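Local coordinates for capsid protein VP1 (Human polyomavirus 12, PDB 6Y5Z) that probably forms, as disulfide-linked pentamers, the icosahedral T=7 shell of the virus and takes part in its attachment to host cells, at residues Asp236-Ser241 against Phe266-Arg271. Sequence-based numbering, arbitrary orientation.
Sequences DGLFLS and FNVQLR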
loop_
_atom_site.group_PDB
_atom_site.type_symbol
_atom_site.label_atom_id
_atom_site.label_comp_id
_atom_site.label_asym_id
_atom_site.label_seq_id
_atom_site.Cartn_x
_atom_site.Cartn_y
_atom_site.Cartn_z
ATOM N N ASP D 236 40.309 6.832 -0.242
ATOM C CA ASP D 236 40.095 5.356 -0.210
ATOM C C ASP D 236 39.328 4.954 1.062
ATOM O O ASP D 236 39.700 3.970 1.739
ATOM C CB ASP D 236 41.420 4.613 -0.349
ATOM C CG ASP D 236 42.194 4.934 -1.620
ATOM O OD1 ASP D 236 41.571 5.152 -2.687
ATOM O OD2 ASP D 236 43.425 4.971 -1.535
ATOM N N GLY D 237 38.266 5.701 1.355
ATOM C CA GLY D 237 37.318 5.393 2.436
ATOM C C GLY D 237 35.910 5.297 1.875
ATOM O O GLY D 237 35.549 6.131 1.024
ATOM N N LEU D 238 35.173 4.292 2.335
ATOM C CA LEU D 238 33.735 4.115 2.019
ATOM C C LEU D 238 32.911 4.536 3.233
ATOM O O LEU D 238 33.139 4.017 4.336
ATOM C CB LEU D 238 33.468 2.662 1.649
ATOM C CG LEU D 238 32.005 2.345 1.374
ATOM C CD1 LEU D 238 31.546 3.068 0.121
ATOM C CD2 LEU D 238 31.833 0.846 1.241
ATOM N N PHE D 239 32.003 5.492 3.035
ATOM C CA PHE D 239 31.184 6.074 4.126
ATOM C C PHE D 239 29.780 5.465 4.121
ATOM O O PHE D 239 29.027 5.604 3.144
ATOM C CB PHE D 239 31.175 7.591 3.964
ATOM C CG PHE D 239 32.558 8.177 4.148
ATOM C CD1 PHE D 239 33.497 8.124 3.127
ATOM C CD2 PHE D 239 32.907 8.746 5.360
ATOM C CE1 PHE D 239 34.771 8.637 3.323
ATOM C CE2 PHE D 239 34.170 9.287 5.546
ATOM C CZ PHE D 239 35.092 9.230 4.525
ATOM N N LEU D 240 29.430 4.817 5.226
ATOM C CA LEU D 240 28.116 4.180 5.428
ATOM C C LEU D 240 27.432 4.904 6.569
ATOM O O LEU D 240 28.087 5.209 7.582
ATOM C CB LEU D 240 28.276 2.714 5.793
ATOM C CG LEU D 240 29.172 1.897 4.866
ATOM C CD1 LEU D 240 29.331 0.481 5.399
ATOM C CD2 LEU D 240 28.603 1.889 3.463
ATOM N N SER D 241 26.140 5.138 6.425
ATOM C CA SER D 241 25.308 5.881 7.404
ATOM C C SER D 241 23.949 5.191 7.498
ATOM O O SER D 241 23.519 4.708 6.462
ATOM C CB SER D 241 25.121 7.302 6.963
ATOM O OG SER D 241 26.360 7.961 6.744
ATOM N N PHE D 266 25.345 -3.947 5.290
ATOM C CA PHE D 266 25.710 -3.376 3.978
ATOM C C PHE D 266 26.670 -4.326 3.285
ATOM O O PHE D 266 27.649 -4.757 3.924
ATOM C CB PHE D 266 26.428 -2.033 4.092
ATOM C CG PHE D 266 25.647 -0.908 4.727
ATOM C CD1 PHE D 266 25.450 -0.839 6.104
ATOM C CD2 PHE D 266 25.191 0.140 3.950
ATOM C CE1 PHE D 266 24.784 0.235 6.671
ATOM C CE2 PHE D 266 24.530 1.217 4.523
ATOM C CZ PHE D 266 24.344 1.273 5.886
ATOM N N ASN D 267 26.426 -4.613 2.006
ATOM C CA ASN D 267 27.440 -5.256 1.133
ATOM C C ASN D 267 27.526 -4.402 -0.119
ATOM O O ASN D 267 26.594 -4.439 -0.934
ATOM C CB ASN D 267 27.120 -6.713 0.813
ATOM C CG ASN D 267 28.273 -7.393 0.100
ATOM O OD1 ASN D 267 29.021 -6.749 -0.611
ATOM N ND2 ASN D 267 28.493 -8.667 0.362
ATOM N N VAL D 268 28.607 -3.649 -0.227
ATOM C CA VAL D 268 28.807 -2.659 -1.320
ATOM C C VAL D 268 29.756 -3.242 -2.351
ATOM O O VAL D 268 30.865 -3.712 -1.976
ATOM C CB VAL D 268 29.316 -1.312 -0.786
ATOM C CG1 VAL D 268 29.511 -0.296 -1.901
ATOM C CG2 VAL D 268 28.372 -0.774 0.274
ATOM N N GLN D 269 29.331 -3.217 -3.609
ATOM C CA GLN D 269 30.184 -3.616 -4.750
ATOM C C GLN D 269 30.915 -2.374 -5.246
ATOM O O GLN D 269 30.252 -1.360 -5.541
ATOM C CB GLN D 269 29.337 -4.212 -5.870
ATOM C CG GLN D 269 30.167 -4.586 -7.074
ATOM C CD GLN D 269 29.306 -5.249 -8.122
ATOM O OE1 GLN D 269 28.894 -4.612 -9.090
ATOM N NE2 GLN D 269 28.970 -6.510 -7.889
ATOM N N LEU D 270 32.242 -2.431 -5.294
ATOM C CA LEU D 270 33.045 -1.301 -5.805
ATOM C C LEU D 270 33.853 -1.733 -7.014
ATOM O O LEU D 270 34.226 -2.906 -7.129
ATOM C CB LEU D 270 33.943 -0.742 -4.705
ATOM C CG LEU D 270 33.138 -0.253 -3.499
ATOM C CD1 LEU D 270 33.277 -1.191 -2.332
ATOM C CD2 LEU D 270 33.494 1.156 -3.116
ATOM N N ARG D 271 34.132 -0.769 -7.871
ATOM C CA ARG D 271 34.988 -0.992 -9.052
ATOM C C ARG D 271 35.979 0.158 -9.163
ATOM O O ARG D 271 35.710 1.295 -8.711
ATOM C CB ARG D 271 34.130 -1.158 -10.307
ATOM C CG ARG D 271 33.491 0.134 -10.775
ATOM C CD ARG D 271 32.606 -0.111 -11.985
ATOM N NE ARG D 271 31.836 1.084 -12.256
ATOM C CZ ARG D 271 30.723 1.120 -12.983
ATOM N NH1 ARG D 271 30.282 0.024 -13.569
ATOM N NH2 ARG D 271 30.088 2.261 -13.166
#
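Leu238 meets Val268 tip to tip: its CD2 methyl lies 3.9 Å from CB of Val268 and about as near to CG2, so it sits against the fork of the valine. CG of the leucine stands anti to the backbone N (chi1 177°), and the turn about CB-CG parts the methyls, CD2 going to Val268 and CD1 toward Leu270, whose CD2 is 4.2 Å from that CD1. Leu240 and Phe266 run past one another, pointing opposite ways, and the leucine covers one face of the ring. Its CB stands 4.2 Å from the ring centroid and 9° off the normal, a CH-pi contact, while CD1 rests over the CG end of the ring and CD2 approaches Phe266 CD2 at 3.9 Å. That last leucine methyl also reaches Val268 CG2 at 4.2 Å, which links the two leucines through one valine. At Ser241 the backbone contributes instead: in the conformer described its O lies 3.6 Å from Phe266 CZ, against the rim of the ring and close to its plane. No hydrogen bond joins the segments, whose axes pass 10.0 Å apart at 145°. The backbone of Leu238 and Leu240 pairs instead with Ile70 and Ala68, and Val130 and Ile22 add to the apolar layer. Alternate inward-pointing residues from two strands, meeting mainly through side chains, are characteristic of the hydrophobic interior of a beta sandwich, here the jelly-roll of polyomavirus VP1.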